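Local structure of beta-N-acetylglucosaminidase Nag2 (Vibrio harveyi, 6EZR) at residues A436-N441 with W487-H492; G481-G486 with D499-S504. The protein probably hydrolyses terminal non-reducing N-acetyl-D-hexosamine residues from N-acetyl-beta-D-hexosaminides. All blocks are in the same frame, centred on the assembly; numbering follows the deposited sequence.

Contact 1: residues A436-N441 with W487-H492; sequences ADEVPN and WEEAQH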
loop_
_atom_site.group_PDB
_atom_site.type_symbol
_atom_site.label_atom_id
_atom_site.label_comp_id
_atom_site.label_asym_id
_atom_site.label_seq_id
_atom_site.Cartn_x
_atom_site.Cartn_y
_atom_site.Cartn_z
ATOM N N ALA A 436 -6.634 8.435 -11.852
ATOM C CA ALA A 436 -6.469 8.561 -13.294
ATOM C C ALA A 436 -5.846 7.320 -13.961
ATOM O O ALA A 436 -5.015 7.434 -14.860
ATOM C CB ALA A 436 -5.671 9.821 -13.616
ATOM N N ASP A 437 -6.249 6.134 -13.512
ATOM C CA ASP A 437 -5.969 4.911 -14.260
ATOM C C ASP A 437 -6.752 4.943 -15.583
ATOM O O ASP A 437 -7.860 5.477 -15.633
ATOM C CB ASP A 437 -6.351 3.679 -13.429
ATOM C CG ASP A 437 -5.374 3.404 -12.286
ATOM O OD1 ASP A 437 -4.139 3.497 -12.501
ATOM O OD2 ASP A 437 -5.840 3.078 -11.170
ATOM N N GLU A 438 -6.165 4.399 -16.648
ATOM C CA GLU A 438 -6.843 4.311 -17.944
ATOM C C GLU A 438 -8.132 3.476 -17.783
ATOM O O GLU A 438 -8.136 2.417 -17.139
ATOM C CB GLU A 438 -5.910 3.723 -19.025
ATOM C CG GLU A 438 -6.499 3.596 -20.443
ATOM C CD GLU A 438 -6.679 4.927 -21.182
ATOM O OE1 GLU A 438 -5.844 5.840 -21.010
ATOM O OE2 GLU A 438 -7.654 5.061 -21.966
ATOM N N VAL A 439 -9.225 3.988 -18.341
ATOM C CA VAL A 439 -10.537 3.340 -18.214
ATOM C C VAL A 439 -10.564 2.124 -19.129
ATOM O O VAL A 439 -9.796 2.079 -20.083
ATOM C CB VAL A 439 -11.737 4.285 -18.520
ATOM C CG1 VAL A 439 -11.839 5.376 -17.472
ATOM C CG2 VAL A 439 -11.675 4.888 -19.918
ATOM N N PRO A 440 -11.441 1.138 -18.849
ATOM C CA PRO A 440 -11.543 -0.032 -19.732
ATOM C C PRO A 440 -11.956 0.360 -21.155
ATOM O O PRO A 440 -12.753 1.285 -21.311
ATOM C CB PRO A 440 -12.639 -0.875 -19.081
ATOM C CG PRO A 440 -12.809 -0.341 -17.705
ATOM C CD PRO A 440 -12.458 1.106 -17.786
ATOM N N ASN A 441 -11.420 -0.325 -22.170
ATOM C CA ASN A 441 -11.668 0.051 -23.579
ATOM C C ASN A 441 -13.147 -0.090 -23.960
ATOM O O ASN A 441 -13.830 -1.019 -23.526
ATOM C CB ASN A 441 -10.785 -0.746 -24.561
ATOM C CG ASN A 441 -10.921 -0.261 -26.017
ATOM O OD1 ASN A 441 -10.581 0.884 -26.343
ATOM N ND2 ASN A 441 -11.419 -1.130 -26.893
ATOM N N TRP A 487 -1.629 8.418 -11.492
ATOM C CA TRP A 487 -0.884 7.210 -11.818
ATOM C C TRP A 487 -0.365 7.227 -13.260
ATOM O O TRP A 487 -0.868 7.969 -14.106
ATOM C CB TRP A 487 -1.759 5.978 -11.620
ATOM C CG TRP A 487 -2.069 5.660 -10.187
ATOM C CD1 TRP A 487 -3.303 5.567 -9.623
ATOM C CD2 TRP A 487 -1.130 5.355 -9.149
ATOM N NE1 TRP A 487 -3.194 5.248 -8.290
ATOM C CE2 TRP A 487 -1.870 5.104 -7.978
ATOM C CE3 TRP A 487 0.270 5.283 -9.091
ATOM C CZ2 TRP A 487 -1.261 4.788 -6.763
ATOM C CZ3 TRP A 487 0.873 4.975 -7.888
ATOM C CH2 TRP A 487 0.112 4.731 -6.737
ATOM N N GLU A 488 0.670 6.418 -13.485
ATOM C CA GLU A 488 1.256 6.066 -14.799
ATOM C C GLU A 488 0.537 6.557 -16.073
ATOM O O GLU A 488 1.066 7.371 -16.837
ATOM C CB GLU A 488 1.400 4.524 -14.837
ATOM C CG GLU A 488 2.050 3.930 -16.075
ATOM C CD GLU A 488 3.525 4.274 -16.203
ATOM O OE1 GLU A 488 4.242 4.243 -15.181
ATOM O OE2 GLU A 488 3.972 4.547 -17.339
ATOM N N GLU A 489 -0.674 6.057 -16.284
ATOM C CA GLU A 489 -1.379 6.233 -17.552
ATOM C C GLU A 489 -1.999 7.622 -17.762
ATOM O O GLU A 489 -2.451 7.927 -18.867
ATOM C CB GLU A 489 -2.446 5.162 -17.699
ATOM C CG GLU A 489 -1.895 3.744 -17.649
ATOM C CD GLU A 489 -2.960 2.733 -17.296
ATOM O OE1 GLU A 489 -3.622 2.915 -16.240
ATOM O OE2 GLU A 489 -3.138 1.774 -18.078
ATOM N N ALA A 490 -2.004 8.463 -16.730
ATOM C CA ALA A 490 -2.413 9.866 -16.879
ATOM C C ALA A 490 -1.602 10.668 -17.915
ATOM O O ALA A 490 -2.109 11.650 -18.440
ATOM C CB ALA A 490 -2.384 10.575 -15.533
ATOM N N GLN A 491 -0.365 10.251 -18.198
ATOM C CA GLN A 491 0.515 10.935 -19.164
ATOM C C GLN A 491 0.102 10.821 -20.628
ATOM O O GLN A 491 0.493 11.662 -21.433
ATOM C CB GLN A 491 1.964 10.419 -19.041
ATOM C CG GLN A 491 2.183 9.009 -19.588
ATOM C CD GLN A 491 3.606 8.512 -19.415
ATOM O OE1 GLN A 491 4.476 8.801 -20.243
ATOM N NE2 GLN A 491 3.846 7.731 -18.359
ATOM N N HIS A 492 -0.623 9.766 -20.987
ATOM C CA HIS A 492 -0.922 9.489 -22.396
ATOM C C HIS A 492 -2.169 10.229 -22.809
ATOM O O HIS A 492 -3.050 10.479 -21.990
ATOM C CB HIS A 492 -1.106 8.001 -22.650
ATOM C CG HIS A 492 0.015 7.165 -22.131
ATOM N ND1 HIS A 492 1.303 7.275 -22.604
ATOM C CD2 HIS A 492 0.041 6.209 -21.174
ATOM C CE1 HIS A 492 2.077 6.419 -21.960
ATOM N NE2 HIS A 492 1.335 5.762 -21.086
HETATM O O HOH W 1 -1.989 4.365 -14.405
HETATM O O HOH W 2 -5.468 0.820 -16.068
#
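Glu489 reaches across to the 436-441 loop and takes the one direct hydrogen bond between the two segments, from Glu438 N to Glu489 OE1 at 3.0 Å. The bond is nearly straight at the hydrogen (166°), yet the donor sits well above the carboxylate plane, 66° out of it. Beyond CG the glutamate chain runs extended, which carries the carboxylate as far as the Glu438 backbone, where OE2 also comes to 3.5 Å from Glu438 CB.

Two waters complete the polar network. One donates to both Asp437 OD1 and Glu489 OE1 while accepting from Glu489 N; it thus bridges two carboxylate oxygens, OD1 and OE1, that lie 3.8 Å apart and would otherwise probably repel. The second donates to Glu489 OE1 and Glu438 O, so OE1 receives three hydrogen bonds in all.

Van der Waals contacts fill the rest. The Asp437 carboxylate lies alongside Trp487, its plane within 5° of the indole, and OD1 is 3.5 Å from Trp487 CB. Just after strand 431-435, Ala436 CB meets Ala490 CB of the 3-10 turn at 3.9 Å.

Glu438, the predicted proton donor, directs its own carboxylate elsewhere, to Lys463 and Lys495. The Asp-Glu sequence after strand 431-435, at the C-terminal end of the barrel, is as in family 20 hydrolases, but here it is Asp437 that faces the Arg274 side.

Contact 2: residues G481-G486 with D499-S504; sequences GKRMLG and DTVIYS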
loop_
_atom_site.group_PDB
_atom_site.type_symbol
_atom_site.label_atom_id
_atom_site.label_comp_id
_atom_site.label_asym_id
_atom_site.label_seq_id
_atom_site.Cartn_x
_atom_site.Cartn_y
_atom_site.Cartn_z
ATOM N N GLY A 481 -6.125 25.390 -4.362
ATOM C CA GLY A 481 -4.707 25.481 -3.981
ATOM C C GLY A 481 -3.945 24.162 -3.940
ATOM O O GLY A 481 -2.931 24.058 -3.246
ATOM N N LYS A 482 -4.426 23.166 -4.686
ATOM C CA LYS A 482 -3.831 21.823 -4.723
ATOM C C LYS A 482 -3.303 21.490 -6.107
ATOM O O LYS A 482 -3.901 21.863 -7.124
ATOM C CB LYS A 482 -4.848 20.752 -4.320
ATOM C CG LYS A 482 -5.506 20.965 -2.972
ATOM C CD LYS A 482 -4.501 21.116 -1.841
ATOM C CE LYS A 482 -5.220 21.196 -0.505
ATOM N NZ LYS A 482 -4.295 21.464 0.620
ATOM N N ARG A 483 -2.181 20.775 -6.122
ATOM C CA ARG A 483 -1.573 20.289 -7.350
ATOM C C ARG A 483 -2.000 18.834 -7.541
ATOM O O ARG A 483 -1.934 18.036 -6.614
ATOM C CB ARG A 483 -0.055 20.399 -7.252
ATOM C CG ARG A 483 0.667 20.252 -8.581
ATOM C CD ARG A 483 2.173 20.106 -8.392
ATOM N NE ARG A 483 2.832 19.744 -9.645
ATOM C CZ ARG A 483 4.147 19.704 -9.840
ATOM N NH1 ARG A 483 4.992 19.998 -8.855
ATOM N NH2 ARG A 483 4.623 19.361 -11.035
ATOM N N MET A 484 -2.438 18.494 -8.744
ATOM C CA MET A 484 -2.935 17.150 -9.006
ATOM C C MET A 484 -1.800 16.140 -9.182
ATOM O O MET A 484 -0.776 16.437 -9.796
ATOM C CB MET A 484 -3.837 17.134 -10.238
ATOM C CG MET A 484 -4.730 15.907 -10.313
ATOM S SD MET A 484 -6.063 16.100 -11.506
ATOM C CE MET A 484 -5.194 15.757 -13.030
ATOM N N LEU A 485 -2.011 14.952 -8.620
ATOM C CA LEU A 485 -1.135 13.786 -8.787
ATOM C C LEU A 485 -1.935 12.654 -9.450
ATOM O O LEU A 485 -3.133 12.501 -9.208
ATOM C CB LEU A 485 -0.602 13.335 -7.421
ATOM C CG LEU A 485 0.665 14.002 -6.844
ATOM C CD1 LEU A 485 0.712 15.506 -7.024
ATOM C CD2 LEU A 485 0.822 13.661 -5.369
ATOM N N GLY A 486 -1.277 11.864 -10.286
ATOM C CA GLY A 486 -1.938 10.752 -10.969
ATOM C C GLY A 486 -1.024 9.571 -11.212
ATOM O O GLY A 486 0.196 9.700 -11.153
ATOM N N ASP A 499 1.640 20.070 -15.221
ATOM C CA ASP A 499 1.728 20.246 -13.761
ATOM C C ASP A 499 1.230 19.045 -12.939
ATOM O O ASP A 499 1.462 18.994 -11.729
ATOM C CB ASP A 499 0.976 21.506 -13.336
ATOM C CG ASP A 499 1.570 22.782 -13.940
ATOM O OD1 ASP A 499 2.819 22.915 -13.972
ATOM O OD2 ASP A 499 0.778 23.653 -14.380
ATOM N N THR A 500 0.546 18.095 -13.581
ATOM C CA THR A 500 0.113 16.869 -12.923
ATOM C C THR A 500 1.332 15.976 -12.687
ATOM O O THR A 500 2.037 15.650 -13.632
ATOM C CB THR A 500 -0.963 16.133 -13.753
ATOM O OG1 THR A 500 -2.169 16.902 -13.739
ATOM C CG2 THR A 500 -1.275 14.731 -13.200
ATOM N N VAL A 501 1.572 15.601 -11.429
ATOM C CA VAL A 501 2.715 14.737 -11.077
ATOM C C VAL A 501 2.326 13.291 -11.337
ATOM O O VAL A 501 1.290 12.834 -10.883
ATOM C CB VAL A 501 3.155 14.883 -9.609
ATOM C CG1 VAL A 501 4.272 13.910 -9.254
ATOM C CG2 VAL A 501 3.612 16.303 -9.326
ATOM N N ILE A 502 3.185 12.589 -12.061
ATOM C CA ILE A 502 2.941 11.226 -12.523
ATOM C C ILE A 502 3.663 10.240 -11.612
ATOM O O ILE A 502 4.857 10.379 -11.366
ATOM C CB ILE A 502 3.425 11.079 -13.986
ATOM C CG1 ILE A 502 2.749 12.138 -14.873
ATOM C CG2 ILE A 502 3.171 9.680 -14.536
ATOM C CD1 ILE A 502 1.230 12.146 -14.827
ATOM N N TYR A 503 2.924 9.256 -11.110
ATOM C CA TYR A 503 3.480 8.179 -10.297
ATOM C C TYR A 503 3.649 6.995 -11.247
ATOM O O TYR A 503 2.675 6.346 -11.627
ATOM C CB TYR A 503 2.545 7.847 -9.118
ATOM C CG TYR A 503 2.659 8.800 -7.929
ATOM C CD1 TYR A 503 2.591 10.187 -8.105
ATOM C CD2 TYR A 503 2.821 8.319 -6.624
ATOM C CE1 TYR A 503 2.693 11.061 -7.028
ATOM C CE2 TYR A 503 2.927 9.195 -5.540
ATOM C CZ TYR A 503 2.855 10.569 -5.752
ATOM O OH TYR A 503 2.952 11.463 -4.706
ATOM N N SER A 504 4.889 6.754 -11.663
ATOM C CA SER A 504 5.195 5.778 -12.694
ATOM C C SER A 504 5.515 4.400 -12.119
ATOM O O SER A 504 6.461 4.260 -11.345
ATOM C CB SER A 504 6.372 6.260 -13.533
ATOM O OG SER A 504 6.693 5.320 -14.549
HETATM O O HOH W 3 4.152 17.678 -13.198
#
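Leu485 and Val501 pair side by side on neighbouring parallel strands of the TIM-type barrel in the catalytic domain. The axes of the short segments 483-486 and 501-504 approach to 4.8 Å, their directions 19° apart, and the bonds Val501 N to Met484 O, Gly486 N to Val501 O and Tyr503 N to Gly486 O fix the register.

The Leu485 and Val501 side chains point the same way, and CD1 of the leucine comes to 3.6 Å from CB of the valine. Tyr503 lies on the same face and crosses Leu485 at a slant, CE1 3.6 Å from Leu485 CG; its hydroxyl bonds with that of Tyr265, and strand 574-581 packs here through Trp575.

The other face carries Met484 and Thr500, also side by side. Bent at its last torsion, the methionine ends with CE 3.3 Å from Thr500 OG1, an oxygen hydrogen-bonded to Glu474 of helix 465-479.

Arg483 meets Val501 at about a right angle, with Val501 CG2 over the centre of the guanidinium face, 3.4 Å above its plane. A chain extended from CG to NE delivers the group to this spot, and NH2 pairs with Asp520. At the guanidinium edge, Arg483 NE donates to Asp499 O over 2.6 Å, a bond straight to 172° that lies in both the carbonyl plane and, within 3°, the guanidinium plane.

In the fold
Contacts 1 and 2 lie along the same barrel wall, their centres 13 Å apart. Strand 483-487 joins them: residues 481-486 pair with 499-504, and the chain leaves the barrel after Trp487 and, through the turn 489-491, meets the 436-441 loop. They also touch directly. Glu488 N lies 2.7 Å from Tyr503 O and Glu488 OE1 2.8 Å from Ser504 OG, both probable hydrogen bonds, while Trp487 CE3 packs 3.4 Å from Tyr503 CB. Contact 1 lies nearer the active site: it contains Glu438, the predicted proton donor, and the Asp437 side chain is about 8 Å from that of Arg274, which binds N-acetyl-D-glucosamine. In contact 2 the Ile502 side chain is about 11 Å from that of Glu438.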